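Sialidase B (Streptococcus pneumoniae serotype 4, PDB 4XJW) cleaves terminal alpha-linked sialic acid residues from oligosaccharides, glycoproteins, glycolipids and synthetic substrates. Local coordinates at residues K147-L150 and G151-N154; T201-N204 and Y205-I208; S577-G580 and R581-G584; G605-L608 and P609-Y613; S635-R638 and N639-H642. The protein carries 1 engineered substitution. All blocks are in the same frame, centred on the assembly; numbering follows the deposited sequence.

The five contacts follow one another along the chain, each closing before the next opens. Contact 1 lies in the N-terminal lectin-like domain, with its centre about 28 to 38 Å from the centres of the other four. Contacts 2 to 5 lie in the catalytic beta-propeller. Contacts 3 and 4 have centres about 8 Å apart and are joined by backbone pairing, including Arg-581 O to Tyr-613 N. Contacts 2, 3 and 5 converge at Ser-635, whose OG is hydrogen-bonded to Arg-581 NH1 at 2.8 Å and lies 2.8 Å from Arg-207 NH2. Since both arginines are substrate-binding by similarity, these three local contacts probably help shape one substrate-binding site.

Contact 1 of 5, residues K147-L150 and G151-N154; sequences KATL and GAVN
Lys-147 and Asn-154 face each other at the open end of a tight reversal, their CA atoms 7.1 Å apart and the runs 147-150 and 151-154 heading in nearly opposite directions, 161° apart. The chain bends at Gly-151, which has a positive phi of 75°. No direct hydrogen bond joins the two arms; a water does so instead, lying 2.8 Å from Thr-149 OG1 and accepting from Asn-154 N at 2.8 Å. Thr-149 is turned so that OG1 lies anti to the carbonyl carbon (chi1 -48°) and reaches this water, while its methyl branch points toward the bend. There CG2 meets Ala-152 O at 3.3 Å and the methyl of Ala-152 at 4.1 Å (CG2 to CB). The carbonyl oxygen of Ala-152 is buried and has no hydrogen-bond partner in the model, and what touches it across the bend is a methyl, not a donor. Nearer the open end, Lys-147 CE passes Asn-154 ND2 at 4.0 Å, a van der Waals approach; the ammonium NZ lies beyond it in a salt bridge with Asp-18. Strand 147-150 lies between strands 17-18 and 46-53 in an antiparallel sheet of the concanavalin-like domain. The Val-153 side chain packs on strands 46-53 and 63-69, while its own strand 153-155 pairs with 158-160.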
loop_
_atom_site.group_PDB
_atom_site.type_symbol
_atom_site.label_atom_id
_atom_site.label_comp_id
_atom_site.label_asym_id
_atom_site.label_seq_id
_atom_site.Cartn_x
_atom_site.Cartn_y
_atom_site.Cartn_z
ATOM N N LYS A 147 -3.778 -36.541 -20.612
ATOM C CA LYS A 147 -3.311 -36.664 -19.234
ATOM C C LYS A 147 -3.818 -35.523 -18.372
ATOM O O LYS A 147 -3.780 -34.365 -18.793
ATOM C CB LYS A 147 -1.791 -36.644 -19.182
ATOM C CG LYS A 147 -1.119 -37.897 -19.675
ATOM C CD LYS A 147 -1.325 -39.046 -18.712
ATOM C CE LYS A 147 -0.395 -40.201 -19.057
ATOM N NZ LYS A 147 -0.593 -41.348 -18.132
ATOM N N ALA A 148 -4.292 -35.859 -17.172
ATOM C CA ALA A 148 -4.615 -34.869 -16.146
ATOM C C ALA A 148 -3.721 -35.153 -14.947
ATOM O O ALA A 148 -3.633 -36.296 -14.489
ATOM C CB ALA A 148 -6.082 -34.949 -15.763
ATOM N N THR A 149 -3.046 -34.126 -14.440
ATOM C CA THR A 149 -1.978 -34.336 -13.479
ATOM C C THR A 149 -2.052 -33.362 -12.310
ATOM O O THR A 149 -2.397 -32.192 -12.489
ATOM C CB THR A 149 -0.615 -34.169 -14.167
ATOM O OG1 THR A 149 -0.607 -34.915 -15.387
ATOM C CG2 THR A 149 0.520 -34.659 -13.273
ATOM N N LEU A 150 -1.740 -33.854 -11.113
ATOM C CA LEU A 150 -1.515 -32.975 -9.964
ATOM C C LEU A 150 -0.032 -32.917 -9.609
ATOM O O LEU A 150 0.653 -33.943 -9.605
ATOM C CB LEU A 150 -2.310 -33.458 -8.757
ATOM C CG LEU A 150 -3.807 -33.581 -8.973
ATOM C CD1 LEU A 150 -4.466 -34.151 -7.727
ATOM C CD2 LEU A 150 -4.397 -32.216 -9.331
ATOM N N GLY A 151 0.467 -31.722 -9.302
ATOM C CA GLY A 151 1.838 -31.562 -8.854
ATOM C C GLY A 151 2.919 -31.679 -9.922
ATOM O O GLY A 151 4.094 -31.826 -9.582
ATOM N N ALA A 152 2.521 -31.613 -11.193
ATOM C CA ALA A 152 3.430 -31.644 -12.339
ATOM C C ALA A 152 2.651 -31.444 -13.633
ATOM O O ALA A 152 1.418 -31.464 -13.624
ATOM C CB ALA A 152 4.184 -32.972 -12.400
ATOM N N VAL A 153 3.376 -31.267 -14.741
ATOM C CA VAL A 153 2.788 -31.340 -16.081
ATOM C C VAL A 153 3.507 -32.449 -16.843
ATOM O O VAL A 153 4.742 -32.499 -16.853
ATOM C CB VAL A 153 2.934 -30.008 -16.865
ATOM C CG1 VAL A 153 2.308 -30.121 -18.241
ATOM C CG2 VAL A 153 2.289 -28.861 -16.102
ATOM N N ASN A 154 2.742 -33.348 -17.457
ATOM C CA ASN A 154 3.335 -34.444 -18.222
ATOM C C ASN A 154 3.573 -34.023 -19.668
ATOM O O ASN A 154 2.625 -33.842 -20.433
ATOM C CB ASN A 154 2.432 -35.684 -18.152
ATOM C CG ASN A 154 3.054 -36.907 -18.809
ATOM O OD1 ASN A 154 3.714 -36.804 -19.835
ATOM N ND2 ASN A 154 2.842 -38.072 -18.214
HETATM O O HOH W 1 -0.047 -33.053 -17.461
#

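Contact 2 of 5, residues T201-N204 and Y205-I208; sequences TQAN and YFRI
Asn-204 and Tyr-205 are neighbours in sequence whose side chains fold against each other where an ST turn leads into strand 205-213 of a four-stranded propeller blade. The methylene of Asn-204 sits over one face of the Tyr-205 ring: CB is 3.9 Å from the ring centroid and 28° off its normal, a CH-pi contact. With CG anti to the backbone N (chi1 -158°), the amide is carried along that same face toward the phenol end, its plane inclined 63° to the ring. Both polar ends are held by other parts of the chain. Asn-204 OD1 bonds to Ser-197 and ND2 to the carbonyl of Val-268, while Tyr-205 OH bonds to Trp-270 N, so the pair is pinned to the loop that holds Val-268 and Trp-270. Phe-206 points a different way, back toward the turn. The Thr-201 hydroxyl closes that ST turn, OG1 accepting from Ala-203 N at 3.1 Å, and it bonds to Asp-199 as well. Just beyond these aromatic side chains the strand carries Arg-207, a substrate-binding residue by similarity, in a salt bridge with Glu-631. The same Thr-201 OG1 also meets the Phe-206 ring at its edge, near the ring plane, coming within 3.4 Å of CZ.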
loop_
_atom_site.group_PDB
_atom_site.type_symbol
_atom_site.label_atom_id
_atom_site.label_comp_id
_atom_site.label_asym_id
_atom_site.label_seq_id
_atom_site.Cartn_x
_atom_site.Cartn_y
_atom_site.Cartn_z
ATOM N N THR A 201 -13.648 4.453 -2.410
ATOM C CA THR A 201 -12.573 5.334 -2.874
ATOM C C THR A 201 -12.465 5.351 -4.392
ATOM O O THR A 201 -12.014 6.341 -4.974
ATOM C CB THR A 201 -11.180 4.963 -2.303
ATOM O OG1 THR A 201 -10.723 3.720 -2.858
ATOM C CG2 THR A 201 -11.209 4.885 -0.783
ATOM N N GLN A 202 -12.893 4.252 -5.013
ATOM C CA GLN A 202 -12.724 4.012 -6.446
ATOM C C GLN A 202 -11.270 4.047 -6.914
ATOM O O GLN A 202 -10.993 4.142 -8.111
ATOM C CB GLN A 202 -13.616 4.942 -7.272
ATOM C CG GLN A 202 -15.097 4.623 -7.099
ATOM C CD GLN A 202 -15.489 3.273 -7.685
ATOM O OE1 GLN A 202 -15.731 2.301 -6.957
ATOM N NE2 GLN A 202 -15.583 3.212 -9.005
ATOM N N ALA A 203 -10.338 3.939 -5.975
ATOM C CA ALA A 203 -8.961 3.697 -6.377
ATOM C C ALA A 203 -8.758 2.209 -6.530
ATOM O O ALA A 203 -9.238 1.413 -5.720
ATOM C CB ALA A 203 -7.989 4.252 -5.353
ATOM N N ASN A 204 -8.031 1.821 -7.564
ATOM C CA ASN A 204 -7.743 0.416 -7.771
ATOM C C ASN A 204 -6.505 -0.037 -7.008
ATOM O O ASN A 204 -6.237 -1.235 -6.931
ATOM C CB ASN A 204 -7.590 0.123 -9.271
ATOM C CG ASN A 204 -7.809 -1.350 -9.620
ATOM O OD1 ASN A 204 -8.555 -2.072 -8.946
ATOM N ND2 ASN A 204 -7.159 -1.799 -10.692
ATOM N N TYR A 205 -5.764 0.913 -6.425
ATOM C CA TYR A 205 -4.488 0.597 -5.760
ATOM C C TYR A 205 -4.381 1.303 -4.420
ATOM O O TYR A 205 -4.957 2.374 -4.233
ATOM C CB TYR A 205 -3.299 0.959 -6.662
ATOM C CG TYR A 205 -3.465 0.366 -8.042
ATOM C CD1 TYR A 205 -3.119 -0.965 -8.294
ATOM C CD2 TYR A 205 -4.059 1.105 -9.054
ATOM C CE1 TYR A 205 -3.319 -1.533 -9.549
ATOM C CE2 TYR A 205 -4.266 0.553 -10.305
ATOM C CZ TYR A 205 -3.907 -0.754 -10.541
ATOM O OH TYR A 205 -4.144 -1.284 -11.779
ATOM N N PHE A 206 -3.650 0.692 -3.490
ATOM C CA PHE A 206 -3.455 1.270 -2.159
ATOM C C PHE A 206 -2.026 1.058 -1.734
ATOM O O PHE A 206 -1.416 0.041 -2.074
ATOM C CB PHE A 206 -4.398 0.632 -1.133
ATOM C CG PHE A 206 -5.834 0.836 -1.460
ATOM C CD1 PHE A 206 -6.475 2.012 -1.103
ATOM C CD2 PHE A 206 -6.525 -0.116 -2.187
ATOM C CE1 PHE A 206 -7.786 2.226 -1.446
ATOM C CE2 PHE A 206 -7.854 0.079 -2.516
ATOM C CZ PHE A 206 -8.483 1.258 -2.158
ATOM N N ARG A 207 -1.488 2.029 -0.997
ATOM C CA ARG A 207 -0.128 1.938 -0.471
ATOM C C ARG A 207 -0.070 2.747 0.810
ATOM O O ARG A 207 -0.939 3.589 1.077
ATOM C CB ARG A 207 0.937 2.483 -1.449
ATOM C CG ARG A 207 1.417 1.494 -2.554
ATOM C CD ARG A 207 2.934 1.628 -2.817
ATOM N NE ARG A 207 3.783 1.241 -1.695
ATOM C CZ ARG A 207 5.095 1.492 -1.617
ATOM N NH1 ARG A 207 5.703 2.137 -2.609
ATOM N NH2 ARG A 207 5.806 1.098 -0.540
ATOM N N ILE A 208 0.968 2.492 1.597
ATOM C CA ILE A 208 1.314 3.307 2.762
ATOM C C ILE A 208 0.252 3.253 3.881
ATOM O O ILE A 208 -0.345 4.267 4.228
ATOM C CB ILE A 208 1.585 4.799 2.397
ATOM C CG1 ILE A 208 2.272 4.960 1.036
ATOM C CG2 ILE A 208 2.461 5.437 3.453
ATOM C CD1 ILE A 208 3.619 4.250 0.915
#

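Contact 3 of 5, residues S577-G580 and R581-G584; sequences SRSG and RKGG
Lys-582 runs back along Ser-577 and Ser-579, and the contacts of its aliphatic chain form the first group. CG takes the position between the backbone N and the carbonyl carbon (chi1 53°), and the chain is extended from there on, so the methylenes lie alongside the serine loop. CE passes Ser-577 OG at 3.7 Å and is also close to Ser-579 CB, while the CB of Ser-577 packs on the carbonyl oxygen of Lys-582. At the end of the lysine the interaction becomes polar and water-mediated. NZ donates to a water at 2.8 Å, and the same water lies 3.0 Å from Ser-579 OG.

Backbone-directed hydrogen bonds make up the next group. Ser-577 OG accepts from Ser-579 N at 3.0 Å and from Gly-580 N at 3.2 Å, so one hydroxyl oxygen gathers two successive N-H groups. This is an ST turn combined with an ST motif, in the loop between strands 569-575 and 584-592 of a propeller blade. After it the chain makes an inverse gamma turn centred on Arg-581, where Lys-582 N reaches Gly-580 O at 3.2 Å; the bond is weak, its N-H...O angle being 122°.

The bonds of the Arg-581 guanidinium, all to neutral oxygens, form the last group. The chain is extended from CG to NE, and the guanidinium is gripped through NE by Thr-553 OG1, through NH1 by Ser-635 OG and through NH2 by Gly-552 O. It stands beside Arg-519; both bind substrate by similarity, as in the arginine triad that grips the sialic acid carboxylate in this family.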
loop_
_atom_site.group_PDB
_atom_site.type_symbol
_atom_site.label_atom_id
_atom_site.label_comp_id
_atom_site.label_asym_id
_atom_site.label_seq_id
_atom_site.Cartn_x
_atom_site.Cartn_y
_atom_site.Cartn_z
ATOM N N SER A 577 15.454 -8.723 5.464
ATOM C CA SER A 577 16.074 -9.255 4.246
ATOM C C SER A 577 17.093 -8.260 3.731
ATOM O O SER A 577 16.839 -7.059 3.736
ATOM C CB SER A 577 15.011 -9.496 3.162
ATOM O OG SER A 577 15.622 -9.829 1.916
ATOM N N ARG A 578 18.252 -8.754 3.288
ATOM C CA ARG A 578 19.257 -7.895 2.658
ATOM C C ARG A 578 18.985 -7.723 1.170
ATOM O O ARG A 578 19.631 -6.912 0.503
ATOM C CB ARG A 578 20.661 -8.484 2.819
ATOM C CG ARG A 578 21.166 -8.555 4.232
ATOM C CD ARG A 578 22.548 -9.194 4.276
ATOM N NE ARG A 578 23.417 -8.518 5.232
ATOM C CZ ARG A 578 24.649 -8.917 5.526
ATOM N NH1 ARG A 578 25.155 -9.995 4.943
ATOM N NH2 ARG A 578 25.372 -8.237 6.406
ATOM N N SER A 579 18.019 -8.486 0.667
ATOM C CA SER A 579 17.826 -8.673 -0.771
ATOM C C SER A 579 16.653 -7.895 -1.364
ATOM O O SER A 579 16.778 -7.283 -2.422
ATOM C CB SER A 579 17.654 -10.164 -1.061
ATOM O OG SER A 579 17.515 -10.402 -2.443
ATOM N N GLY A 580 15.501 -7.931 -0.695
ATOM C CA GLY A 580 14.320 -7.281 -1.226
ATOM C C GLY A 580 13.346 -6.957 -0.116
ATOM O O GLY A 580 13.663 -7.131 1.058
ATOM N N ARG A 581 12.164 -6.475 -0.487
ATOM C CA ARG A 581 11.118 -6.211 0.499
ATOM C C ARG A 581 10.278 -7.474 0.671
ATOM O O ARG A 581 9.254 -7.675 0.007
ATOM C CB ARG A 581 10.287 -4.992 0.091
ATOM C CG ARG A 581 11.039 -3.691 0.280
ATOM C CD ARG A 581 10.241 -2.452 -0.050
ATOM N NE ARG A 581 11.004 -1.230 0.249
ATOM C CZ ARG A 581 10.691 -0.018 -0.206
ATOM N NH1 ARG A 581 9.639 0.132 -1.006
ATOM N NH2 ARG A 581 11.422 1.043 0.131
ATOM N N LYS A 582 10.773 -8.354 1.534
ATOM C CA LYS A 582 10.235 -9.694 1.727
ATOM C C LYS A 582 10.670 -10.177 3.099
ATOM O O LYS A 582 11.443 -9.493 3.788
ATOM C CB LYS A 582 10.717 -10.647 0.621
ATOM C CG LYS A 582 12.229 -10.694 0.430
ATOM C CD LYS A 582 12.595 -11.589 -0.757
ATOM C CE LYS A 582 14.098 -11.564 -1.014
ATOM N NZ LYS A 582 14.441 -12.267 -2.289
ATOM N N GLY A 583 10.139 -11.319 3.526
ATOM C CA GLY A 583 10.533 -11.881 4.807
ATOM C C GLY A 583 10.098 -11.011 5.970
ATOM O O GLY A 583 10.888 -10.672 6.860
ATOM N N GLY A 584 8.822 -10.645 5.966
ATOM C CA GLY A 584 8.296 -9.753 6.989
ATOM C C GLY A 584 8.333 -10.358 8.371
ATOM O O GLY A 584 8.084 -11.553 8.535
HETATM O O HOH W 2 16.847 -13.168 -3.338
#

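Contact 4 of 5, residues G605-L608 and P609-Y613; sequences GIDL and PSYGY. Engineered in segment 605-608: Gly-605 (natural residue Asp).
Leu-608 and Tyr-611 lie side by side and point the same way, the leucine methyl CD1 resting over one face of the tyrosine ring. CD1 is 4.0 Å from the ring centroid and 14° off its normal, so the CH-pi approach is almost vertical. The same ring takes a carboxylate oxygen at its edge, where Asp-607 OD2 lies 3.4 Å from Tyr-611 CD2 with the carboxylate and ring planes 72° apart. Farther along, Ile-606 meets Tyr-613 at about a right angle, its CG1 3.7 Å from Tyr-613 CE2; the phenol CG is anti to the backbone N (chi1 -168°), which turns the ring toward Ile-606.

Leu-608 and Tyr-611 are set by a type I beta turn that runs from one to the other. Tyr-611 N donates to Leu-608 O at 3.0 Å, and a water bonds the same oxygen at 2.9 Å while also donating to Tyr-611 O. The carbonyl oxygen of Leu-608 therefore accepts twice, once from the chain and once from solvent. Asp-607 is braced in turn, its OD1 accepting from Leu-608 N at 2.7 Å from above the carboxylate plane. Backbone bonds of Ile-606 to Gly-584 and of Tyr-613 to Arg-581 hold the other pair.

Further out, the carboxylate also takes the backbone N-H groups of Gly-97 and Lys-98 and a salt bridge from Lys-632, which would probably stabilise its negative charge. Tyr-613 stacks on Phe-630 and bonds through OH to Ser-573. The loop joins strand 597-605 to strand 616-620, probably a blade-to-blade connection of the sialidase propeller, and leads to Tyr-615, the catalytic nucleophile by similarity.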
loop_
_atom_site.group_PDB
_atom_site.type_symbol
_atom_site.label_atom_id
_atom_site.label_comp_id
_atom_site.label_asym_id
_atom_site.label_seq_id
_atom_site.Cartn_x
_atom_site.Cartn_y
_atom_site.Cartn_z
ATOM N N GLY A 605 7.978 -14.656 12.026
ATOM C CA GLY A 605 7.849 -14.532 10.575
ATOM C C GLY A 605 6.381 -14.397 10.172
ATOM O O GLY A 605 5.578 -15.295 10.410
ATOM N N ILE A 606 6.037 -13.272 9.553
ATOM C CA ILE A 606 4.664 -13.018 9.102
ATOM C C ILE A 606 4.231 -14.043 8.041
ATOM O O ILE A 606 3.094 -14.516 8.024
ATOM C CB ILE A 606 4.551 -11.586 8.542
ATOM C CG1 ILE A 606 4.757 -10.553 9.653
ATOM C CG2 ILE A 606 3.194 -11.372 7.868
ATOM C CD1 ILE A 606 3.490 -10.256 10.421
ATOM N N ASP A 607 5.158 -14.381 7.150
ATOM C CA ASP A 607 4.939 -15.399 6.128
ATOM C C ASP A 607 6.340 -15.790 5.650
ATOM O O ASP A 607 7.333 -15.380 6.259
ATOM C CB ASP A 607 4.069 -14.846 4.988
ATOM C CG ASP A 607 3.436 -15.939 4.128
ATOM O OD1 ASP A 607 3.843 -17.118 4.228
ATOM O OD2 ASP A 607 2.519 -15.618 3.331
ATOM N N LEU A 608 6.425 -16.562 4.566
ATOM C CA LEU A 608 7.693 -17.134 4.091
ATOM C C LEU A 608 8.732 -16.059 3.839
ATOM O O LEU A 608 8.391 -14.944 3.442
ATOM C CB LEU A 608 7.463 -17.922 2.798
ATOM C CG LEU A 608 6.339 -18.953 2.797
ATOM C CD1 LEU A 608 6.349 -19.811 1.538
ATOM C CD2 LEU A 608 6.397 -19.813 4.056
ATOM N N PRO A 609 10.016 -16.386 4.057
ATOM C CA PRO A 609 11.096 -15.431 3.796
ATOM C C PRO A 609 11.071 -14.881 2.365
ATOM O O PRO A 609 11.515 -13.752 2.128
ATOM C CB PRO A 609 12.358 -16.272 4.025
ATOM C CG PRO A 609 11.951 -17.262 5.061
ATOM C CD PRO A 609 10.489 -17.584 4.772
ATOM N N SER A 610 10.556 -15.665 1.418
ATOM C CA SER A 610 10.543 -15.244 0.019
ATOM C C SER A 610 9.275 -14.486 -0.396
ATOM O O SER A 610 9.193 -13.981 -1.515
ATOM C CB SER A 610 10.720 -16.456 -0.890
ATOM O OG SER A 610 9.653 -17.363 -0.701
ATOM N N TYR A 611 8.287 -14.419 0.490
ATOM C CA TYR A 611 7.046 -13.720 0.165
ATOM C C TYR A 611 7.129 -12.242 0.563
ATOM O O TYR A 611 7.806 -11.881 1.538
ATOM C CB TYR A 611 5.849 -14.412 0.807
ATOM C CG TYR A 611 5.374 -15.657 0.082
ATOM C CD1 TYR A 611 6.147 -16.266 -0.900
ATOM C CD2 TYR A 611 4.126 -16.208 0.362
ATOM C CE1 TYR A 611 5.700 -17.398 -1.568
ATOM C CE2 TYR A 611 3.668 -17.344 -0.299
ATOM C CZ TYR A 611 4.471 -17.937 -1.270
ATOM O OH TYR A 611 4.044 -19.058 -1.948
ATOM N N GLY A 612 6.466 -11.389 -0.218
ATOM C CA GLY A 612 6.611 -9.946 -0.105
ATOM C C GLY A 612 6.133 -9.328 1.196
ATOM O O GLY A 612 5.119 -9.728 1.779
ATOM N N TYR A 613 6.877 -8.333 1.657
ATOM C CA TYR A 613 6.474 -7.563 2.828
ATOM C C TYR A 613 7.169 -6.222 2.758
ATOM O O TYR A 613 8.399 -6.159 2.779
ATOM C CB TYR A 613 6.894 -8.296 4.105
ATOM C CG TYR A 613 6.286 -7.748 5.384
ATOM C CD1 TYR A 613 6.873 -6.695 6.091
ATOM C CD2 TYR A 613 5.137 -8.317 5.907
ATOM C CE1 TYR A 613 6.300 -6.217 7.301
ATOM C CE2 TYR A 613 4.564 -7.862 7.089
ATOM C CZ TYR A 613 5.141 -6.810 7.774
ATOM O OH TYR A 613 4.527 -6.402 8.941
HETATM O O HOH W 3 7.027 -12.500 4.175
#

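Contact 5 of 5, residues S635-R638 and N639-H642; sequences SWSR and NELH
Ser-637 engages two successive residues of 639-642 with two different oxygens. Its hydroxyl OG accepts from Asn-639 N at 3.0 Å with an N-H...O angle of 154°, and its carbonyl O accepts from Glu-640 N at 3.2 Å. The second donor stands well above the carbonyl plane, 65° out of it. A chi1 of 170° sets OG on the far side of the CA-CB bond from the backbone N, where it also touches Asn-639 CB. The Asn-639 N-H is therefore answered by a side chain, which makes an ST turn, and the Glu-640 N-H by a main-chain carbonyl.

The bond from Glu-640 N closes a type I beta turn, Ser-637 to Glu-640, over the same residues as the ST turn, in the loop between strands 626-631 and 647-652 of the propeller domain. A water extends the pattern by one residue: it donates to Arg-638 O at 2.8 Å and accepts from Leu-641 N at 2.9 Å, so the amide just past the turn is satisfied by solvent. Lys-277 NZ is a second donor to Arg-638 O, and Arg-272 takes the carbonyls of both Asn-639 and Leu-641.

Arg-638 bends at chi2 and chi3, which folds its guanidinium back over Leu-641. The methyl CD1 lies over one face of the group, offset toward its rim and 3.7 Å from NE, while CD2 is an equal 3.7 Å from NH1. This apolar cover goes with a polar anchor, since NH2 bonds to Asn-278 OD1. Glu-640 CG rests against Ser-637 OG at 3.9 Å, and Glu-640 OE1 accepts from the backbone N of Asp-634.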
loop_
_atom_site.group_PDB
_atom_site.type_symbol
_atom_site.label_atom_id
_atom_site.label_comp_id
_atom_site.label_asym_id
_atom_site.label_seq_id
_atom_site.Cartn_x
_atom_site.Cartn_y
_atom_site.Cartn_z
ATOM N N SER A 635 7.309 -3.798 -2.796
ATOM C CA SER A 635 6.937 -2.493 -3.337
ATOM C C SER A 635 8.131 -1.743 -3.941
ATOM O O SER A 635 7.979 -0.615 -4.421
ATOM C CB SER A 635 6.237 -1.647 -2.263
ATOM O OG SER A 635 7.165 -1.224 -1.276
ATOM N N TRP A 636 9.307 -2.362 -3.923
ATOM C CA TRP A 636 10.455 -1.807 -4.624
ATOM C C TRP A 636 10.574 -2.428 -6.008
ATOM O O TRP A 636 10.981 -1.766 -6.963
ATOM C CB TRP A 636 11.745 -2.046 -3.834
ATOM C CG TRP A 636 12.928 -1.261 -4.364
ATOM C CD1 TRP A 636 13.890 -1.692 -5.231
ATOM C CD2 TRP A 636 13.259 0.086 -4.034
ATOM N NE1 TRP A 636 14.802 -0.691 -5.457
ATOM C CE2 TRP A 636 14.435 0.414 -4.735
ATOM C CE3 TRP A 636 12.677 1.049 -3.211
ATOM C CZ2 TRP A 636 15.038 1.670 -4.640
ATOM C CZ3 TRP A 636 13.276 2.297 -3.117
ATOM C CH2 TRP A 636 14.447 2.596 -3.830
ATOM N N SER A 637 10.230 -3.707 -6.118
ATOM C CA SER A 637 10.458 -4.431 -7.372
ATOM C C SER A 637 9.708 -3.842 -8.564
ATOM O O SER A 637 8.511 -3.603 -8.496
ATOM C CB SER A 637 10.064 -5.901 -7.222
ATOM O OG SER A 637 10.068 -6.537 -8.493
ATOM N N ARG A 638 10.416 -3.645 -9.677
ATOM C CA ARG A 638 9.763 -3.167 -10.901
ATOM C C ARG A 638 8.962 -4.266 -11.603
ATOM O O ARG A 638 8.351 -4.021 -12.644
ATOM C CB ARG A 638 10.801 -2.557 -11.868
ATOM C CG ARG A 638 11.453 -1.271 -11.376
ATOM C CD ARG A 638 10.540 -0.330 -10.582
ATOM N NE ARG A 638 9.760 0.594 -11.414
ATOM C CZ ARG A 638 9.092 1.652 -10.943
ATOM N NH1 ARG A 638 9.099 1.927 -9.646
ATOM N NH2 ARG A 638 8.409 2.440 -11.768
ATOM N N ASN A 639 8.959 -5.472 -11.034
ATOM C CA ASN A 639 8.112 -6.557 -11.527
ATOM C C ASN A 639 6.781 -6.656 -10.795
ATOM O O ASN A 639 5.919 -7.435 -11.194
ATOM C CB ASN A 639 8.827 -7.905 -11.429
ATOM C CG ASN A 639 8.195 -8.964 -12.331
ATOM O OD1 ASN A 639 8.138 -8.792 -13.551
ATOM N ND2 ASN A 639 7.729 -10.064 -11.742
ATOM N N GLU A 640 6.622 -5.895 -9.716
ATOM C CA GLU A 640 5.419 -6.032 -8.884
ATOM C C GLU A 640 4.630 -4.731 -8.743
ATOM O O GLU A 640 3.919 -4.545 -7.763
ATOM C CB GLU A 640 5.778 -6.649 -7.519
ATOM C CG GLU A 640 6.505 -7.993 -7.656
ATOM C CD GLU A 640 6.509 -8.862 -6.417
ATOM O OE1 GLU A 640 5.948 -8.446 -5.364
ATOM O OE2 GLU A 640 7.066 -9.983 -6.506
ATOM N N LEU A 641 4.778 -3.836 -9.720
ATOM C CA LEU A 641 4.002 -2.598 -9.782
ATOM C C LEU A 641 2.544 -2.919 -10.051
ATOM O O LEU A 641 2.225 -3.931 -10.681
ATOM C CB LEU A 641 4.504 -1.716 -10.924
ATOM C CG LEU A 641 5.981 -1.342 -10.849
ATOM C CD1 LEU A 641 6.355 -0.616 -12.117
ATOM C CD2 LEU A 641 6.225 -0.450 -9.655
ATOM N N HIS A 642 1.653 -2.070 -9.547
ATOM C CA HIS A 642 0.249 -2.069 -9.977
ATOM C C HIS A 642 -0.493 -3.368 -9.665
ATOM O O HIS A 642 -1.157 -3.951 -10.543
ATOM C CB HIS A 642 0.136 -1.737 -11.477
ATOM C CG HIS A 642 1.050 -0.628 -11.914
ATOM N ND1 HIS A 642 1.296 0.483 -11.134
ATOM C CD2 HIS A 642 1.822 -0.500 -13.018
ATOM C CE1 HIS A 642 2.167 1.263 -11.756
ATOM N NE2 HIS A 642 2.490 0.700 -12.909
HETATM O O HOH W 4 5.565 -4.323 -12.461
#